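Local coordinates for tartronate semialdehyde reductase (Salmonella typhimurium, PDB 1VPD), which probably catalyses the NAD(P)H-dependent reduction of tartronate semialdehyde to D-glycerate, the last step of galactarate breakdown, at residues 20-25 with 42-47; 30-35 with 56-61; 65-70 with 97-102. All blocks are in the same frame, centred on the assembly; numbering follows the deposited sequence.

How the contacts relate
All three contacts lie in the Rossmann-type NAD-binding part of the chain and differ in depth and chemistry. Contact 1 packs two nearly parallel helices, 17-26 and 38-46, with an apolar underside and a salt bridge at a more open rim. Contact 2, mostly buried, sets helix 55-61 on strand 30-34 and is almost purely apolar. Contact 3, nearest the centre of the chain, joins the ends of two neighbouring parallel strands through directional hydrogen bonds and reaches the predicted NAD and active-site residues. L31 and V33 of strand 30-34 pack on the helices of contact 1, while M20 touches M68 and M98, tying contact 1 to contact 3.

Contact 1 (20-25 with 42-47); sequences MSKNLL and ADVIAA
K22 pairs with D43 across helices 17-26 and 38-46, whose segments 20-25 and 42-46 run almost parallel, at 16°, with axes 10.2 Å apart. The lysine is stretched out from chi2 (-174°) through chi4, which carries NZ outward to the aspartate. NZ lies 2.6 Å from D43 OD2, on the syn side of that oxygen but 30° out of the carboxylate plane. The aspartate was modelled in two conformers and this tight bridge belongs to one of them, so its exact geometry is less certain. In that conformer the other oxygen, OD1, forms a salt bridge with K18.

The apolar contacts lie beside this polar pair. L25 CD1 touches both V44 and A47, 4.1 Å from V44 CG1 and 3.8 Å from A47 CB. S21 faces the same valine: its OG sits 3.5 Å from V44 CG1, but its polar need is met within its own helix by the carbonyl of K18.

Helices 17-26 and 38-46 are joined in the chain by strand 30-34, which also lies beneath both. L31 of that strand packs on S21, L24 and L25, and V33 packs on V44, while M20 and L24 reach F10 of strand 7-11.

Contact 2 (30-35 with 56-61); sequences SLVVSD and KAIAEQ
Helix 55-61 lies along strand 30-34 on one side of the Rossmann-type sheet, in the NAD-binding part of the chain. Segments 30-34 and 56-61 run nearly antiparallel, at 166°, with their axes 9.0 Å apart.

I58 is the residue that meets the strand along most of the contact. Its CG1 stands beside the backbone N (chi1 -70°), and with chi2 extended the CD1 methyl reaches toward the C-terminal end of the strand, where it lies 3.6 Å from S34 CB. I58 CD1 is also 3.9 Å from V33 C, so the methyl rests on the strand backbone as well as on a side chain. Nearer the N-terminal end of the strand, I58 CG1 is 4.0 Å from V32 CG1, the two side chains lying alongside and pointing opposite ways, while I58 CG2 lies 3.9 Å from V32 O. At the exposed end Q61 OE1 approaches both methyls of V32, CG1 and CG2, at 4.0 Å.

I58 also touches I11 of strand 7-11, which hydrogen-bonds to strand 30-34, and V32 reaches K7 of that strand and C62 beyond the helix. Between the two segments, then, the hold comes from methyl and methylene packing rather than from polar bonds: V32 and I58 are buried, and Q61 borders the valine at the exposed edge.

Contact 3 (65-70 with 97-102); sequences IITMLP and DMSSIA
Two torsions bring T67 and D97 together: T67 chi1 of 45° sets OG1 between its backbone N and carbonyl carbon, and D97 chi1 of -178° carries the carboxylate anti to the backbone N. The T67 OG1 hydroxyl then donates to D97 OD1 over 2.7 Å, arriving from above the carboxylate plane, 45° out of it. S99 sends two more bonds to this oxygen. Its OG, at 2.6 Å, uses the syn lone pair of OD1, while its backbone N closes an Asx turn at 3.1 Å from well above the plane.

Because S99 OG gives its proton to the aspartate, it can accept from the backbone N of L69, 2.8 Å away. The strand pairing ends at the parallel bridge of T67 with D97, where M98 N donates to T67 O over 2.8 Å. Farther on, one water bridges L69 O and S100 N.

Two selenomethionines, M68 and M98, add packing. M98 SE lies 3.6 Å from I66 CG2, and the chain of M68, bent at chi2 and chi3, brings its CE to 4.1 Å from M98 CB. The same CE makes a short methyl-to-carbonyl contact, 3.3 Å from M98 O.

S100, a predicted NAD-binding residue, lies close to the predicted catalytic K175, and its carbonyl accepts from K243, also predicted to bind NAD. With three donors on a single buried oxygen, the D97 carboxylate is probably held as an anion and fixes S99, whose OG in turn holds the backbone N of L69 just where the two strand ends lead into the probable cofactor and active-site region.

Contact 1 (20-25 with 42-47)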
loop_
_atom_site.group_PDB
_atom_site.type_symbol
_atom_site.label_atom_id
_atom_site.label_comp_id
_atom_site.label_asym_id
_atom_site.label_seq_id
_atom_site.Cartn_x
_atom_site.Cartn_y
_atom_site.Cartn_z
HETATM N N MSE A 20 3.143 8.094 7.465
HETATM C CA MSE A 20 4.506 7.760 7.143
HETATM C C MSE A 20 5.396 9.019 7.171
HETATM O O MSE A 20 6.467 9.013 7.773
HETATM C CB MSE A 20 4.554 7.086 5.780
HETATM C CG MSE A 20 3.985 5.648 5.845
HETATM SE SE MSE A 20 3.599 4.950 4.050
HETATM C CE MSE A 20 5.390 4.459 3.522
ATOM N N SER A 21 4.927 10.077 6.525
ATOM C CA SER A 21 5.661 11.345 6.500
ATOM C C SER A 21 5.851 11.886 7.918
ATOM O O SER A 21 6.930 12.410 8.240
ATOM C CB SER A 21 4.973 12.375 5.593
ATOM O OG SER A 21 3.778 12.896 6.137
ATOM N N LYS A 22 4.832 11.742 8.766
ATOM C CA LYS A 22 4.921 12.214 10.146
ATOM C C LYS A 22 5.946 11.412 10.947
ATOM O O LYS A 22 6.672 11.973 11.768
ATOM C CB LYS A 22 3.549 12.224 10.816
ATOM C CG LYS A 22 2.644 13.291 10.265
ATOM C CD LYS A 22 1.373 13.347 11.056
ATOM C CE LYS A 22 0.431 14.358 10.495
ATOM N NZ LYS A 22 -0.921 14.205 11.082
ATOM N N ASN A 23 6.081 10.113 10.673
ATOM C CA ASN A 23 7.136 9.347 11.298
ATOM C C ASN A 23 8.538 9.781 10.881
ATOM O O ASN A 23 9.467 9.723 11.696
ATOM C CB ASN A 23 6.923 7.835 11.099
ATOM C CG ASN A 23 5.830 7.303 12.001
ATOM O OD1 ASN A 23 5.648 7.822 13.118
ATOM N ND2 ASN A 23 5.080 6.278 11.534
ATOM N N LEU A 24 8.704 10.223 9.637
ATOM C CA LEU A 24 9.995 10.733 9.184
ATOM C C LEU A 24 10.314 12.031 9.920
ATOM O O LEU A 24 11.456 12.239 10.329
ATOM C CB LEU A 24 10.013 10.981 7.674
ATOM C CG LEU A 24 10.016 9.748 6.755
ATOM C CD1 LEU A 24 10.127 10.183 5.301
ATOM C CD2 LEU A 24 11.104 8.750 7.108
ATOM N N LEU A 25 9.314 12.879 10.101
ATOM C CA LEU A 25 9.521 14.153 10.813
ATOM C C LEU A 25 9.936 13.902 12.257
ATOM O O LEU A 25 10.836 14.564 12.762
ATOM C CB LEU A 25 8.275 15.022 10.766
ATOM C CG LEU A 25 7.929 15.603 9.385
ATOM C CD1 LEU A 25 6.540 16.139 9.371
ATOM C CD2 LEU A 25 8.905 16.697 8.960
ATOM N N ALA A 42 -1.344 20.903 4.600
ATOM C CA ALA A 42 -1.384 21.774 5.786
ATOM C C ALA A 42 -1.150 21.007 7.077
ATOM O O ALA A 42 -0.438 21.458 7.963
ATOM C CB ALA A 42 -2.679 22.525 5.851
ATOM N N ASP A 43 -1.725 19.810 7.165
ATOM C CA ASP A 43 -1.559 18.954 8.333
ATOM C C ASP A 43 -0.094 18.566 8.529
ATOM O O ASP A 43 0.432 18.583 9.633
ATOM C CB ASP A 43 -2.422 17.703 8.130
ATOM C CG ASP A 43 -2.449 16.802 9.333
ATOM O OD1 ASP A 43 -3.543 16.280 9.635
ATOM O OD2 ASP A 43 -1.444 16.535 10.028
ATOM N N VAL A 44 0.580 18.191 7.446
ATOM C CA VAL A 44 1.942 17.739 7.538
ATOM C C VAL A 44 2.911 18.923 7.750
ATOM O O VAL A 44 3.891 18.781 8.456
ATOM C CB VAL A 44 2.318 16.830 6.324
ATOM C CG1 VAL A 44 3.743 16.398 6.400
ATOM C CG2 VAL A 44 1.404 15.583 6.302
ATOM N N ILE A 45 2.611 20.082 7.180
ATOM C CA ILE A 45 3.431 21.269 7.497
ATOM C C ILE A 45 3.271 21.640 8.964
ATOM O O ILE A 45 4.222 22.046 9.594
ATOM C CB ILE A 45 2.907 22.495 6.681
ATOM C CG1 ILE A 45 3.320 22.423 5.215
ATOM C CG2 ILE A 45 3.371 23.841 7.304
ATOM C CD1 ILE A 45 2.626 23.469 4.350
ATOM N N ALA A 46 2.083 21.454 9.520
ATOM C CA ALA A 46 1.871 21.734 10.945
ATOM C C ALA A 46 2.735 20.820 11.823
ATOM O O ALA A 46 3.121 21.209 12.922
ATOM C CB ALA A 46 0.393 21.632 11.294
ATOM N N ALA A 47 3.090 19.626 11.330
ATOM C CA ALA A 47 4.014 18.728 12.036
ATOM C C ALA A 47 5.484 19.015 11.776
ATOM O O ALA A 47 6.349 18.335 12.321
ATOM C CB ALA A 47 3.716 17.247 11.688
#

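Contact 2 (30-35 with 56-61)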
loop_
_atom_site.group_PDB
_atom_site.type_symbol
_atom_site.label_atom_id
_atom_site.label_comp_id
_atom_site.label_asym_id
_atom_site.label_seq_id
_atom_site.Cartn_x
_atom_site.Cartn_y
_atom_site.Cartn_z
ATOM N N SER A 30 14.153 16.349 7.517
ATOM C CA SER A 30 13.521 17.552 6.991
ATOM C C SER A 30 12.818 17.200 5.689
ATOM O O SER A 30 13.446 16.661 4.779
ATOM C CB SER A 30 14.567 18.639 6.731
ATOM O OG SER A 30 15.244 18.933 7.942
ATOM N N LEU A 31 11.527 17.491 5.609
ATOM C CA LEU A 31 10.714 17.110 4.459
ATOM C C LEU A 31 10.236 18.302 3.670
ATOM O O LEU A 31 9.981 19.373 4.227
ATOM C CB LEU A 31 9.477 16.304 4.883
ATOM C CG LEU A 31 9.640 14.999 5.650
ATOM C CD1 LEU A 31 8.328 14.218 5.587
ATOM C CD2 LEU A 31 10.751 14.152 5.159
ATOM N N VAL A 32 10.123 18.108 2.365
ATOM C CA VAL A 32 9.374 18.989 1.497
ATOM C C VAL A 32 8.279 18.127 0.850
ATOM O O VAL A 32 8.580 17.204 0.088
ATOM C CB VAL A 32 10.249 19.655 0.411
ATOM C CG1 VAL A 32 9.467 20.733 -0.296
ATOM C CG2 VAL A 32 11.524 20.234 1.016
ATOM N N VAL A 33 7.028 18.458 1.143
ATOM C CA VAL A 33 5.890 17.596 0.834
ATOM C C VAL A 33 4.901 18.194 -0.143
ATOM O O VAL A 33 4.803 19.416 -0.315
ATOM C CB VAL A 33 5.161 17.147 2.133
ATOM C CG1 VAL A 33 6.128 16.599 3.122
ATOM C CG2 VAL A 33 4.317 18.265 2.762
ATOM N N SER A 34 4.178 17.309 -0.832
ATOM C CA SER A 34 3.061 17.709 -1.661
ATOM C C SER A 34 2.003 16.607 -1.697
ATOM O O SER A 34 2.292 15.445 -1.421
ATOM C CB SER A 34 3.503 18.042 -3.071
ATOM O OG SER A 34 2.398 18.493 -3.830
ATOM N N ASP A 35 0.783 17.032 -1.987
ATOM C CA ASP A 35 -0.361 16.169 -2.193
ATOM C C ASP A 35 -1.393 16.958 -2.995
ATOM O O ASP A 35 -1.359 18.189 -3.002
ATOM C CB ASP A 35 -0.944 15.725 -0.848
ATOM C CG ASP A 35 -2.037 14.688 -1.004
ATOM O OD1 ASP A 35 -1.674 13.512 -1.236
ATOM O OD2 ASP A 35 -3.264 14.949 -0.948
ATOM N N LYS A 56 8.388 19.035 -9.626
ATOM C CA LYS A 56 9.634 19.544 -10.178
ATOM C C LYS A 56 10.394 20.361 -9.130
ATOM O O LYS A 56 11.592 20.173 -8.942
ATOM C CB LYS A 56 9.347 20.388 -11.420
ATOM C CG LYS A 56 10.518 21.273 -11.905
ATOM C CD LYS A 56 10.161 22.016 -13.178
ATOM C CE LYS A 56 11.362 22.819 -13.709
ATOM N NZ LYS A 56 10.986 23.596 -14.907
ATOM N N ALA A 57 9.687 21.248 -8.434
ATOM C CA ALA A 57 10.316 22.074 -7.399
ATOM C C ALA A 57 10.767 21.255 -6.207
ATOM O O ALA A 57 11.785 21.547 -5.598
ATOM C CB ALA A 57 9.381 23.178 -6.947
ATOM N N ILE A 58 10.023 20.205 -5.862
ATOM C CA ILE A 58 10.491 19.307 -4.815
ATOM C C ILE A 58 11.804 18.645 -5.239
ATOM O O ILE A 58 12.743 18.588 -4.462
ATOM C CB ILE A 58 9.392 18.279 -4.472
ATOM C CG1 ILE A 58 8.263 19.025 -3.751
ATOM C CG2 ILE A 58 9.943 17.176 -3.598
ATOM C CD1 ILE A 58 7.075 18.199 -3.410
ATOM N N ALA A 59 11.872 18.193 -6.485
ATOM C CA ALA A 59 13.055 17.520 -6.988
ATOM C C ALA A 59 14.255 18.471 -7.080
ATOM O O ALA A 59 15.388 18.050 -6.899
ATOM C CB ALA A 59 12.767 16.912 -8.343
ATOM N N GLU A 60 14.002 19.743 -7.341
ATOM C CA GLU A 60 15.075 20.753 -7.367
ATOM C C GLU A 60 15.736 20.939 -6.000
ATOM O O GLU A 60 16.917 21.301 -5.906
ATOM C CB GLU A 60 14.522 22.082 -7.886
ATOM C CG GLU A 60 14.289 22.057 -9.385
ATOM C CD GLU A 60 13.502 23.226 -9.941
ATOM O OE1 GLU A 60 12.754 23.897 -9.207
ATOM O OE2 GLU A 60 13.620 23.446 -11.166
ATOM N N GLN A 61 14.980 20.690 -4.937
ATOM C CA GLN A 61 15.414 20.914 -3.567
ATOM C C GLN A 61 15.851 19.672 -2.792
ATOM O O GLN A 61 16.472 19.802 -1.738
ATOM C CB GLN A 61 14.282 21.574 -2.781
ATOM C CG GLN A 61 13.830 22.917 -3.319
ATOM C CD GLN A 61 12.573 23.384 -2.624
ATOM O OE1 GLN A 61 12.440 23.221 -1.415
ATOM N NE2 GLN A 61 11.661 23.961 -3.376
#

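Contact 3 (65-70 with 97-102)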
loop_
_atom_site.group_PDB
_atom_site.type_symbol
_atom_site.label_atom_id
_atom_site.label_comp_id
_atom_site.label_asym_id
_atom_site.label_seq_id
_atom_site.Cartn_x
_atom_site.Cartn_y
_atom_site.Cartn_z
ATOM N N ILE A 65 13.470 11.556 -3.018
ATOM C CA ILE A 65 12.048 11.859 -3.013
ATOM C C ILE A 65 11.320 10.540 -2.838
ATOM O O ILE A 65 11.615 9.584 -3.550
ATOM C CB ILE A 65 11.603 12.496 -4.344
ATOM C CG1 ILE A 65 12.347 13.811 -4.590
ATOM C CG2 ILE A 65 10.106 12.780 -4.338
ATOM C CD1 ILE A 65 12.986 13.886 -5.922
ATOM N N ILE A 66 10.411 10.494 -1.881
ATOM C CA ILE A 66 9.464 9.375 -1.737
ATOM C C ILE A 66 8.129 9.722 -2.397
ATOM O O ILE A 66 7.607 10.815 -2.206
ATOM C CB ILE A 66 9.256 9.063 -0.234
ATOM C CG1 ILE A 66 10.535 8.500 0.374
ATOM C CG2 ILE A 66 8.041 8.126 0.005
ATOM C CD1 ILE A 66 10.571 8.615 1.884
ATOM N N THR A 67 7.558 8.779 -3.157
ATOM C CA THR A 67 6.176 8.914 -3.640
ATOM C C THR A 67 5.336 7.828 -2.987
ATOM O O THR A 67 5.813 6.720 -2.796
ATOM C CB THR A 67 6.060 8.810 -5.161
ATOM O OG1 THR A 67 6.851 7.713 -5.664
ATOM C CG2 THR A 67 6.633 10.062 -5.838
HETATM N N MSE A 68 4.109 8.172 -2.619
HETATM C CA MSE A 68 3.143 7.214 -2.082
HETATM C C MSE A 68 1.815 7.545 -2.746
HETATM O O MSE A 68 1.040 8.365 -2.252
HETATM C CB MSE A 68 3.077 7.282 -0.551
HETATM C CG MSE A 68 2.042 6.362 0.145
HETATM SE SE MSE A 68 2.061 4.617 -0.556
HETATM C CE MSE A 68 2.919 3.683 0.812
ATOM N N LEU A 69 1.571 6.896 -3.885
ATOM C CA LEU A 69 0.462 7.213 -4.769
ATOM C C LEU A 69 -0.335 5.936 -5.115
ATOM O O LEU A 69 0.146 4.830 -4.865
ATOM C CB LEU A 69 1.001 7.885 -6.025
ATOM C CG LEU A 69 1.749 9.203 -5.760
ATOM C CD1 LEU A 69 2.568 9.635 -6.977
ATOM C CD2 LEU A 69 0.748 10.278 -5.352
ATOM N N PRO A 70 -1.552 6.096 -5.633
ATOM C CA PRO A 70 -2.453 4.947 -5.783
ATOM C C PRO A 70 -2.107 3.909 -6.847
ATOM O O PRO A 70 -2.467 2.742 -6.649
ATOM C CB PRO A 70 -3.807 5.585 -6.132
ATOM C CG PRO A 70 -3.661 7.032 -6.056
ATOM C CD PRO A 70 -2.221 7.361 -5.981
ATOM N N ASP A 97 9.912 5.039 -4.852
ATOM C CA ASP A 97 8.464 4.936 -5.025
ATOM C C ASP A 97 7.952 3.844 -4.109
ATOM O O ASP A 97 8.319 2.676 -4.260
ATOM C CB ASP A 97 8.094 4.644 -6.483
ATOM C CG ASP A 97 6.596 4.584 -6.705
ATOM O OD1 ASP A 97 5.824 5.214 -5.909
ATOM O OD2 ASP A 97 6.120 3.923 -7.658
HETATM N N MSE A 98 7.111 4.229 -3.157
HETATM C CA MSE A 98 6.537 3.318 -2.181
HETATM C C MSE A 98 5.089 2.946 -2.515
HETATM O O MSE A 98 4.417 2.263 -1.735
HETATM C CB MSE A 98 6.661 3.925 -0.782
HETATM C CG MSE A 98 8.149 4.216 -0.432
HETATM SE SE MSE A 98 8.523 4.784 1.373
HETATM C CE MSE A 98 8.679 3.038 2.211
ATOM N N SER A 99 4.642 3.356 -3.695
ATOM C CA SER A 99 3.332 2.993 -4.236
ATOM C C SER A 99 3.297 1.518 -4.606
ATOM O O SER A 99 4.314 0.914 -4.963
ATOM C CB SER A 99 3.044 3.805 -5.501
ATOM O OG SER A 99 3.314 5.193 -5.325
ATOM N N SER A 100 2.105 0.945 -4.569
ATOM C CA SER A 100 1.876 -0.378 -5.116
ATOM C C SER A 100 1.474 -0.241 -6.575
ATOM O O SER A 100 0.363 0.238 -6.873
ATOM C CB SER A 100 0.762 -1.069 -4.344
ATOM O OG SER A 100 1.092 -1.199 -2.983
ATOM N N ILE A 101 2.368 -0.609 -7.491
ATOM C CA ILE A 101 2.080 -0.497 -8.929
ATOM C C ILE A 101 2.562 -1.732 -9.668
ATOM O O ILE A 101 3.345 -2.505 -9.128
ATOM C CB ILE A 101 2.683 0.797 -9.572
ATOM C CG1 ILE A 101 4.216 0.746 -9.696
ATOM C CG2 ILE A 101 2.245 2.016 -8.812
ATOM C CD1 ILE A 101 4.805 1.950 -10.456
ATOM N N ALA A 102 2.111 -1.903 -10.906
ATOM C CA ALA A 102 2.519 -3.052 -11.723
ATOM C C ALA A 102 4.037 -3.100 -11.834
ATOM O O ALA A 102 4.645 -2.072 -12.146
ATOM C CB ALA A 102 1.902 -2.965 -13.111
HETATM O O HOH W 1 -0.347 2.333 -3.622
#